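Local coordinates for protein chaperone CupB2 (Pseudomonas aeruginosa, PDB 3Q48) that probably acts as a periplasmic chaperone of the PapD-like family, helping pilus subunits to fold and assemble into fimbriae on the bacterial surface, at residues 154-159 / 183-188; 176-181 / 209-214; 190-195 / 226-231. All blocks are in the same frame, centred on the assembly; numbering follows the deposited sequence.

Interaction 1 (154-159 / 183-188); sequences SAAGKL and YYVSFA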
loop_
_atom_site.group_PDB
_atom_site.type_symbol
_atom_site.label_atom_id
_atom_site.label_comp_id
_atom_site.label_asym_id
_atom_site.label_seq_id
_atom_site.Cartn_x
_atom_site.Cartn_y
_atom_site.Cartn_z
ATOM N N SER A 154 -13.936 -6.923 3.911
ATOM C CA SER A 154 -14.102 -8.251 4.465
ATOM C C SER A 154 -12.850 -9.105 4.321
ATOM O O SER A 154 -12.777 -10.226 4.860
ATOM C CB SER A 154 -15.267 -8.961 3.783
ATOM O OG SER A 154 -16.432 -8.132 3.755
ATOM N N ALA A 155 -11.858 -8.591 3.611
ATOM C CA ALA A 155 -10.811 -9.470 3.134
ATOM C C ALA A 155 -9.928 -10.030 4.258
ATOM O O ALA A 155 -9.685 -11.263 4.332
ATOM C CB ALA A 155 -9.994 -8.797 2.056
ATOM N N ALA A 156 -9.455 -9.137 5.134
ATOM C CA ALA A 156 -8.490 -9.523 6.178
ATOM C C ALA A 156 -9.067 -10.680 6.993
ATOM O O ALA A 156 -8.315 -11.546 7.475
ATOM C CB ALA A 156 -8.190 -8.356 7.084
ATOM N N GLY A 157 -10.393 -10.696 7.131
ATOM C CA GLY A 157 -11.046 -11.760 7.879
ATOM C C GLY A 157 -11.260 -13.096 7.154
ATOM O O GLY A 157 -11.883 -13.996 7.736
ATOM N N LYS A 158 -10.797 -13.246 5.903
ATOM C CA LYS A 158 -10.930 -14.544 5.222
ATOM C C LYS A 158 -9.563 -15.201 5.071
ATOM O O LYS A 158 -9.413 -16.239 4.465
ATOM C CB LYS A 158 -11.650 -14.425 3.857
ATOM C CG LYS A 158 -12.997 -13.740 3.954
ATOM C CD LYS A 158 -13.651 -13.476 2.587
ATOM C CE LYS A 158 -14.750 -12.389 2.770
ATOM N NZ LYS A 158 -15.789 -12.320 1.699
ATOM N N LEU A 159 -8.549 -14.552 5.591
ATOM C CA LEU A 159 -7.216 -15.122 5.570
ATOM C C LEU A 159 -7.241 -16.391 6.401
ATOM O O LEU A 159 -7.931 -16.451 7.406
ATOM C CB LEU A 159 -6.224 -14.109 6.141
ATOM C CG LEU A 159 -6.267 -12.820 5.346
ATOM C CD1 LEU A 159 -5.358 -11.795 5.998
ATOM C CD2 LEU A 159 -5.837 -13.076 3.904
ATOM N N TYR A 183 -7.934 -9.038 -3.073
ATOM C CA TYR A 183 -7.402 -7.775 -2.532
ATOM C C TYR A 183 -6.045 -7.967 -1.918
ATOM O O TYR A 183 -5.768 -8.996 -1.324
ATOM C CB TYR A 183 -8.317 -7.244 -1.444
ATOM C CG TYR A 183 -9.738 -7.144 -1.857
ATOM C CD1 TYR A 183 -10.202 -6.015 -2.542
ATOM C CD2 TYR A 183 -10.640 -8.182 -1.575
ATOM C CE1 TYR A 183 -11.551 -5.908 -2.968
ATOM C CE2 TYR A 183 -11.954 -8.103 -2.011
ATOM C CZ TYR A 183 -12.401 -6.966 -2.695
ATOM O OH TYR A 183 -13.722 -6.908 -3.093
ATOM N N TYR A 184 -5.197 -6.959 -2.016
ATOM C CA TYR A 184 -4.007 -6.946 -1.184
ATOM C C TYR A 184 -4.487 -6.801 0.249
ATOM O O TYR A 184 -5.553 -6.189 0.514
ATOM C CB TYR A 184 -3.055 -5.790 -1.600
ATOM C CG TYR A 184 -2.353 -6.097 -2.929
ATOM C CD1 TYR A 184 -1.094 -6.689 -2.948
ATOM C CD2 TYR A 184 -2.985 -5.846 -4.153
ATOM C CE1 TYR A 184 -0.475 -7.017 -4.183
ATOM C CE2 TYR A 184 -2.393 -6.150 -5.356
ATOM C CZ TYR A 184 -1.144 -6.746 -5.370
ATOM O OH TYR A 184 -0.563 -7.084 -6.573
ATOM N N VAL A 185 -3.749 -7.384 1.183
ATOM C CA VAL A 185 -4.038 -7.150 2.573
ATOM C C VAL A 185 -2.738 -6.729 3.160
ATOM O O VAL A 185 -1.776 -7.459 3.079
ATOM C CB VAL A 185 -4.606 -8.435 3.234
ATOM C CG1 VAL A 185 -4.779 -8.268 4.863
ATOM C CG2 VAL A 185 -5.911 -8.815 2.547
ATOM N N SER A 186 -2.680 -5.528 3.705
ATOM C CA SER A 186 -1.444 -5.010 4.319
ATOM C C SER A 186 -1.496 -5.134 5.827
ATOM O O SER A 186 -2.464 -4.686 6.443
ATOM C CB SER A 186 -1.239 -3.532 3.946
ATOM O OG SER A 186 -1.171 -3.438 2.537
ATOM N N PHE A 187 -0.469 -5.736 6.402
ATOM C CA PHE A 187 -0.384 -5.926 7.844
ATOM C C PHE A 187 0.532 -4.896 8.500
ATOM O O PHE A 187 1.707 -4.791 8.098
ATOM C CB PHE A 187 0.190 -7.307 8.186
ATOM C CG PHE A 187 -0.538 -8.448 7.554
ATOM C CD1 PHE A 187 -1.668 -8.992 8.157
ATOM C CD2 PHE A 187 -0.048 -9.035 6.379
ATOM C CE1 PHE A 187 -2.341 -10.063 7.558
ATOM C CE2 PHE A 187 -0.707 -10.122 5.786
ATOM C CZ PHE A 187 -1.849 -10.634 6.374
ATOM N N ALA A 188 0.033 -4.177 9.510
ATOM C CA ALA A 188 0.897 -3.309 10.307
ATOM C C ALA A 188 1.626 -4.123 11.345
ATOM O O ALA A 188 2.675 -3.692 11.863
ATOM C CB ALA A 188 0.092 -2.186 10.991
#

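Interaction 2 (176-181 / 209-214); sequences QVNNPT and FSTKEF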
loop_
_atom_site.group_PDB
_atom_site.type_symbol
_atom_site.label_atom_id
_atom_site.label_comp_id
_atom_site.label_asym_id
_atom_site.label_seq_id
_atom_site.Cartn_x
_atom_site.Cartn_y
_atom_site.Cartn_z
ATOM N N GLN A 176 2.130 -19.425 8.038
ATOM C CA GLN A 176 1.739 -19.027 6.706
ATOM C C GLN A 176 0.327 -18.492 6.744
ATOM O O GLN A 176 -0.524 -19.006 7.467
ATOM C CB GLN A 176 1.868 -20.213 5.733
ATOM C CG GLN A 176 1.380 -19.905 4.355
ATOM C CD GLN A 176 1.568 -21.061 3.376
ATOM O OE1 GLN A 176 0.887 -22.087 3.470
ATOM N NE2 GLN A 176 2.465 -20.875 2.396
ATOM N N VAL A 177 0.103 -17.420 5.993
ATOM C CA VAL A 177 -1.249 -16.942 5.730
ATOM C C VAL A 177 -1.598 -17.224 4.287
ATOM O O VAL A 177 -0.754 -17.074 3.402
ATOM C CB VAL A 177 -1.371 -15.453 6.024
ATOM C CG1 VAL A 177 -0.456 -14.654 5.126
ATOM C CG2 VAL A 177 -2.797 -15.029 5.882
ATOM N N ASN A 178 -2.834 -17.656 4.046
ATOM C CA ASN A 178 -3.337 -17.773 2.673
ATOM C C ASN A 178 -4.407 -16.738 2.430
ATOM O O ASN A 178 -5.379 -16.668 3.162
ATOM C CB ASN A 178 -3.849 -19.180 2.322
ATOM C CG ASN A 178 -4.464 -19.265 0.875
ATOM O OD1 ASN A 178 -5.618 -19.690 0.733
ATOM N ND2 ASN A 178 -3.699 -18.871 -0.175
ATOM N N ASN A 179 -4.179 -15.931 1.399
ATOM C CA ASN A 179 -5.105 -14.899 0.969
ATOM C C ASN A 179 -5.862 -15.370 -0.277
ATOM O O ASN A 179 -5.395 -15.189 -1.421
ATOM C CB ASN A 179 -4.387 -13.587 0.664
ATOM C CG ASN A 179 -5.363 -12.454 0.270
ATOM O OD1 ASN A 179 -6.602 -12.564 0.457
ATOM N ND2 ASN A 179 -4.799 -11.351 -0.235
ATOM N N PRO A 180 -7.054 -15.918 -0.034
ATOM C CA PRO A 180 -7.917 -16.480 -1.020
ATOM C C PRO A 180 -8.897 -15.392 -1.550
ATOM O O PRO A 180 -10.001 -15.722 -1.986
ATOM C CB PRO A 180 -8.644 -17.581 -0.215
ATOM C CG PRO A 180 -8.858 -16.893 1.139
ATOM C CD PRO A 180 -7.674 -15.947 1.315
ATOM N N THR A 181 -8.493 -14.128 -1.524
ATOM C CA THR A 181 -9.348 -13.014 -1.916
ATOM C C THR A 181 -8.732 -12.193 -3.071
ATOM O O THR A 181 -7.541 -12.359 -3.387
ATOM C CB THR A 181 -9.569 -11.976 -0.714
ATOM O OG1 THR A 181 -8.420 -11.116 -0.587
ATOM C CG2 THR A 181 -9.854 -12.671 0.596
ATOM N N PHE A 209 -4.898 -13.910 -3.878
ATOM C CA PHE A 209 -4.709 -15.270 -4.340
ATOM C C PHE A 209 -3.245 -15.750 -4.134
ATOM O O PHE A 209 -2.678 -16.479 -4.969
ATOM C CB PHE A 209 -5.220 -15.393 -5.783
ATOM C CG PHE A 209 -6.628 -14.857 -5.976
ATOM C CD1 PHE A 209 -7.708 -15.383 -5.254
ATOM C CD2 PHE A 209 -6.889 -13.844 -6.927
ATOM C CE1 PHE A 209 -9.044 -14.916 -5.467
ATOM C CE2 PHE A 209 -8.203 -13.348 -7.127
ATOM C CZ PHE A 209 -9.283 -13.884 -6.382
ATOM N N SER A 210 -2.654 -15.346 -3.008
ATOM C CA SER A 210 -1.257 -15.704 -2.676
ATOM C C SER A 210 -1.076 -16.096 -1.225
ATOM O O SER A 210 -1.995 -16.003 -0.431
ATOM C CB SER A 210 -0.285 -14.583 -2.966
ATOM O OG SER A 210 -0.485 -14.043 -4.254
ATOM N N THR A 211 0.121 -16.555 -0.909
ATOM C CA THR A 211 0.466 -16.963 0.439
ATOM C C THR A 211 1.667 -16.153 0.911
ATOM O O THR A 211 2.589 -15.880 0.124
ATOM C CB THR A 211 0.893 -18.425 0.460
ATOM O OG1 THR A 211 1.931 -18.564 -0.502
ATOM C CG2 THR A 211 -0.271 -19.384 0.122
ATOM N N LYS A 212 1.684 -15.776 2.183
ATOM C CA LYS A 212 2.867 -15.180 2.754
ATOM C C LYS A 212 3.339 -16.018 3.943
ATOM O O LYS A 212 2.536 -16.570 4.688
ATOM C CB LYS A 212 2.554 -13.751 3.179
ATOM C CG LYS A 212 3.787 -12.932 3.521
ATOM C CD LYS A 212 3.428 -11.597 4.141
ATOM C CE LYS A 212 4.721 -10.858 4.581
ATOM N NZ LYS A 212 5.582 -10.490 3.388
ATOM N N GLU A 213 4.651 -16.113 4.117
ATOM C CA GLU A 213 5.238 -16.829 5.249
ATOM C C GLU A 213 5.836 -15.853 6.268
ATOM O O GLU A 213 6.384 -14.810 5.891
ATOM C CB GLU A 213 6.278 -17.858 4.780
ATOM C CG GLU A 213 5.688 -19.200 4.363
ATOM C CD GLU A 213 5.631 -19.396 2.838
ATOM O OE1 GLU A 213 6.687 -19.776 2.256
ATOM O OE2 GLU A 213 4.537 -19.189 2.221
ATOM N N PHE A 214 5.628 -16.125 7.540
ATOM C CA PHE A 214 6.188 -15.306 8.589
ATOM C C PHE A 214 7.020 -16.244 9.447
ATOM O O PHE A 214 6.630 -17.350 9.705
ATOM C CB PHE A 214 5.101 -14.694 9.454
ATOM C CG PHE A 214 4.172 -13.770 8.749
ATOM C CD1 PHE A 214 4.380 -12.423 8.765
ATOM C CD2 PHE A 214 3.048 -14.236 8.141
ATOM C CE1 PHE A 214 3.507 -11.589 8.149
ATOM C CE2 PHE A 214 2.201 -13.403 7.531
ATOM C CZ PHE A 214 2.413 -12.090 7.542
#

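Interaction 3 (190-195 / 226-231); sequences VELIVD and ASVRYE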
loop_
_atom_site.group_PDB
_atom_site.type_symbol
_atom_site.label_atom_id
_atom_site.label_comp_id
_atom_site.label_asym_id
_atom_site.label_seq_id
_atom_site.Cartn_x
_atom_site.Cartn_y
_atom_site.Cartn_z
ATOM N N VAL A 190 1.818 -8.526 12.927
ATOM C CA VAL A 190 1.341 -9.894 13.003
ATOM C C VAL A 190 2.012 -10.466 14.220
ATOM O O VAL A 190 3.186 -10.245 14.438
ATOM C CB VAL A 190 1.788 -10.687 11.753
ATOM C CG1 VAL A 190 1.425 -12.221 11.843
ATOM C CG2 VAL A 190 1.199 -10.039 10.528
ATOM N N GLU A 191 1.268 -11.199 15.028
ATOM C CA GLU A 191 1.767 -11.658 16.311
ATOM C C GLU A 191 1.197 -13.015 16.567
ATOM O O GLU A 191 0.012 -13.250 16.268
ATOM C CB GLU A 191 1.324 -10.727 17.466
ATOM C CG GLU A 191 1.558 -9.259 17.230
ATOM C CD GLU A 191 1.134 -8.377 18.387
ATOM O OE1 GLU A 191 0.034 -8.543 18.937
ATOM O OE2 GLU A 191 1.913 -7.488 18.745
ATOM N N LEU A 192 2.049 -13.878 17.131
ATOM C CA LEU A 192 1.674 -15.153 17.747
ATOM C C LEU A 192 1.420 -14.895 19.220
ATOM O O LEU A 192 2.193 -14.177 19.854
ATOM C CB LEU A 192 2.798 -16.207 17.598
ATOM C CG LEU A 192 3.187 -16.589 16.158
ATOM C CD1 LEU A 192 4.005 -17.882 16.109
ATOM C CD2 LEU A 192 1.926 -16.719 15.269
ATOM N N ILE A 193 0.352 -15.501 19.763
ATOM C CA ILE A 193 -0.053 -15.316 21.166
ATOM C C ILE A 193 -0.302 -16.666 21.819
ATOM O O ILE A 193 -0.966 -17.522 21.241
ATOM C CB ILE A 193 -1.314 -14.393 21.248
ATOM C CG1 ILE A 193 -0.966 -12.987 20.734
ATOM C CG2 ILE A 193 -1.850 -14.292 22.652
ATOM C CD1 ILE A 193 -1.995 -11.991 20.984
ATOM N N VAL A 194 0.255 -16.876 23.006
ATOM C CA VAL A 194 0.028 -18.106 23.760
ATOM C C VAL A 194 -0.097 -17.746 25.197
ATOM O O VAL A 194 0.902 -17.350 25.787
ATOM C CB VAL A 194 1.200 -19.116 23.671
ATOM C CG1 VAL A 194 0.758 -20.453 24.270
ATOM C CG2 VAL A 194 1.640 -19.320 22.221
ATOM N N ASP A 195 -1.294 -17.906 25.778
ATOM C CA ASP A 195 -1.563 -17.521 27.187
ATOM C C ASP A 195 -1.105 -16.089 27.534
ATOM O O ASP A 195 -0.512 -15.879 28.580
ATOM C CB ASP A 195 -0.949 -18.515 28.196
ATOM C CG ASP A 195 -1.645 -19.888 28.200
ATOM O OD1 ASP A 195 -2.606 -20.123 27.414
ATOM O OD2 ASP A 195 -1.203 -20.757 29.004
ATOM N N ALA A 226 -1.045 -21.760 20.001
ATOM C CA ALA A 226 -0.996 -20.414 19.417
ATOM C C ALA A 226 -2.252 -19.967 18.680
ATOM O O ALA A 226 -2.988 -20.751 18.053
ATOM C CB ALA A 226 0.219 -20.270 18.525
ATOM N N SER A 227 -2.501 -18.677 18.812
ATOM C CA SER A 227 -3.525 -17.966 18.092
ATOM C C SER A 227 -2.728 -16.960 17.285
ATOM O O SER A 227 -1.599 -16.647 17.642
ATOM C CB SER A 227 -4.375 -17.245 19.119
ATOM O OG SER A 227 -5.442 -16.569 18.491
ATOM N N VAL A 228 -3.262 -16.436 16.200
ATOM C CA VAL A 228 -2.576 -15.335 15.534
ATOM C C VAL A 228 -3.362 -14.023 15.727
ATOM O O VAL A 228 -4.588 -14.025 15.596
ATOM C CB VAL A 228 -2.262 -15.640 14.008
ATOM C CG1 VAL A 228 -3.530 -15.766 13.172
ATOM C CG2 VAL A 228 -1.402 -14.538 13.413
ATOM N N ARG A 229 -2.679 -12.906 15.994
ATOM C CA ARG A 229 -3.376 -11.598 16.084
ATOM C C ARG A 229 -2.757 -10.678 15.082
ATOM O O ARG A 229 -1.519 -10.514 15.060
ATOM C CB ARG A 229 -3.217 -10.981 17.470
ATOM C CG ARG A 229 -3.726 -9.537 17.602
ATOM C CD ARG A 229 -3.783 -9.121 19.087
ATOM N NE ARG A 229 -4.754 -9.916 19.825
ATOM C CZ ARG A 229 -5.029 -9.793 21.121
ATOM N NH1 ARG A 229 -4.400 -8.888 21.867
ATOM N NH2 ARG A 229 -5.937 -10.604 21.677
ATOM N N TYR A 230 -3.587 -10.073 14.236
ATOM C CA TYR A 230 -3.026 -9.253 13.218
ATOM C C TYR A 230 -3.814 -7.987 12.952
ATOM O O TYR A 230 -5.050 -7.967 13.101
ATOM C CB TYR A 230 -2.827 -10.078 11.938
ATOM C CG TYR A 230 -4.064 -10.741 11.348
ATOM C CD1 TYR A 230 -4.858 -10.060 10.443
ATOM C CD2 TYR A 230 -4.426 -12.064 11.687
ATOM C CE1 TYR A 230 -5.993 -10.669 9.859
ATOM C CE2 TYR A 230 -5.570 -12.680 11.134
ATOM C CZ TYR A 230 -6.342 -11.964 10.211
ATOM O OH TYR A 230 -7.475 -12.500 9.624
ATOM N N GLU A 231 -3.104 -6.929 12.533
ATOM C CA GLU A 231 -3.716 -5.645 12.288
ATOM C C GLU A 231 -3.495 -5.300 10.859
ATOM O O GLU A 231 -2.366 -5.399 10.369
ATOM C CB GLU A 231 -3.079 -4.535 13.129
ATOM C CG GLU A 231 -3.295 -4.683 14.624
ATOM C CD GLU A 231 -2.834 -3.479 15.459
ATOM O OE1 GLU A 231 -2.511 -2.408 14.894
ATOM O OE2 GLU A 231 -2.803 -3.597 16.697
HETATM O O HOH W 1 -1.807 -6.226 17.937
#

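Interaction 1 (154-159 / 183-188)
V185 fits its forked side chain against the turn 154-159, and each prong finds a different part of that turn. CG2 faces the A155 methyl, whereas CG1 is shared between A156 CB and the end of L159. Having CG1 anti to the backbone N (chi1 173°) is what spreads the two prongs along the turn. L159 and V185 meet end on, L159 CD1 3.8 Å from V185 CG1. L159 CD1 also rests 3.7 Å from F187 CZ, oblique to the ring; thus CD1 fills the notch between the V185 fork and the far end of the phenyl group. The turn, held by a 2.8 Å bond from K158 N to A155 O, leads into strand 160-163, while V185 and F187 belong to strand 185-194 of the other sheet, so the contact closes one end of the immunoglobulin-like sandwich of the C-terminal domain. Further along, A155 CB is a small knob 3.7 Å from Y183 CD2 and 4.1 Å from V185 CG2. The Y183 ring packs obliquely against A155, and its hydroxyl is hydrogen-bonded to S151 N, which fixes the outer end of the ring. V232 of strand 227-233 packs against A156, V185 and F187, and N179 adds to the wall around L159 and V185.

Interaction 2 (176-181 / 209-214)
V177 and K212 form the regular core of this antiparallel pairing, each satisfying the other's backbone: V177 N donates to K212 O (2.9 Å) and K212 N to V177 O (3.0 Å). At the next hydrogen-bonding position, two residues on, S210 O accepts N179 N at 2.9 Å and, weakly, N178 ND2; the return bond from S210 N to N179 O is weak. Two acceptors also receive CA-H...O contacts, K212 O from Q176 CA and V177 O from T211 CA. On the face carrying Q176, N178, T211 and E213, the extended Q176 chain runs alongside E213 and donates from NE2 to E213 OE2 over 2.7 Å. The acceptor lies near the amide plane, but NE2 approaches from above the carboxylate, 54° out of its plane. N178 OD1 takes a weak bond from Q160 NE2 on the neighbouring strand. Where the strand runs into the turn, N179 OD1 accepts from T181 OG1, which in turn accepts from Y183 N. N179 ND2 is hydrogen-bonded to Y183 O, and S210 OG to P208 O. F209 N makes a weak bond to T181 O, which also sits over the centre of the F209 ring. V177 CG1 meets the edge of F214. Strand 210-214 is thereby joined as outermost strand to the antiparallel sheet 160-163, 175-179, 210-214, one face of the immunoglobulin-like sandwich of the PapD-type C-terminal domain.

Interaction 3 (190-195 / 226-231)
R229 lies across two residues of the neighbouring strand, E191 and I193, on the partly exposed side of the sheet. Its CB starts 3.9 Å from I193 CD1. CG, anti to the backbone N (chi1 171°), runs on past E191 OE1, and CD is 3.9 Å from both E191 OE1 and I193 CD1. The chain then bends at chi3 (-64°), which brings NE to 3.6 Å from I193 CD1 and lays one face of the guanidinium over this methyl, offset toward the rim. CZ remains close to the same methyl, and NH1 is near the limit of contact. The charged end looks beyond the pair: NE forms a salt bridge with D243 of strand 239-245, while E191 OE1 stays 5.1 Å from R229 NE. A water instead donates to E191 OE1 and to E231 OE2, bridging two carboxylates that probably repel each other. Strands 190-194 and 227-231 are central neighbours in the four-stranded antiparallel sheet of the C-terminal immunoglobulin-like domain. E191 with R229 and I193 with S227 are the hydrogen-bonded pairs between these two segments; the bond from R229 N to E191 O measures 2.7 Å and is nearly straight at 172°. V190, L192 and V228 face the interior. There V228 CG2 meets V190 CG1 at 4.0 Å, with W161 of the opposing sheet packed on both valines, and V194 CG2 touches A226 near the strand ends. The ring of Y230 leads away from strand 190-194 and meets the rings of W161 and H242, and its hydroxyl probably hydrogen-bonds to A156 O.

In the fold
All three contacts belong to the C-terminal immunoglobulin-like domain. Interaction 2 joins two strands of its three-stranded sheet, interaction 3 two strands of the four-stranded sheet, and interaction 1 sets the turn before strand 160-163 against the start of strand 185-194, which interaction 3 also uses. Centres of interactions 1 and 2 are about 9 Å apart; that of interaction 3 lies about 15 Å from the first and 16 Å from the second. Along the chain, interaction 1 closes before interaction 3 opens, whereas interaction 2 alternates with both. L159, packed on V177 and N179 and meeting V185 and F187 across the sandwich, together with F214 on V190, ties the two sheets into one sandwich.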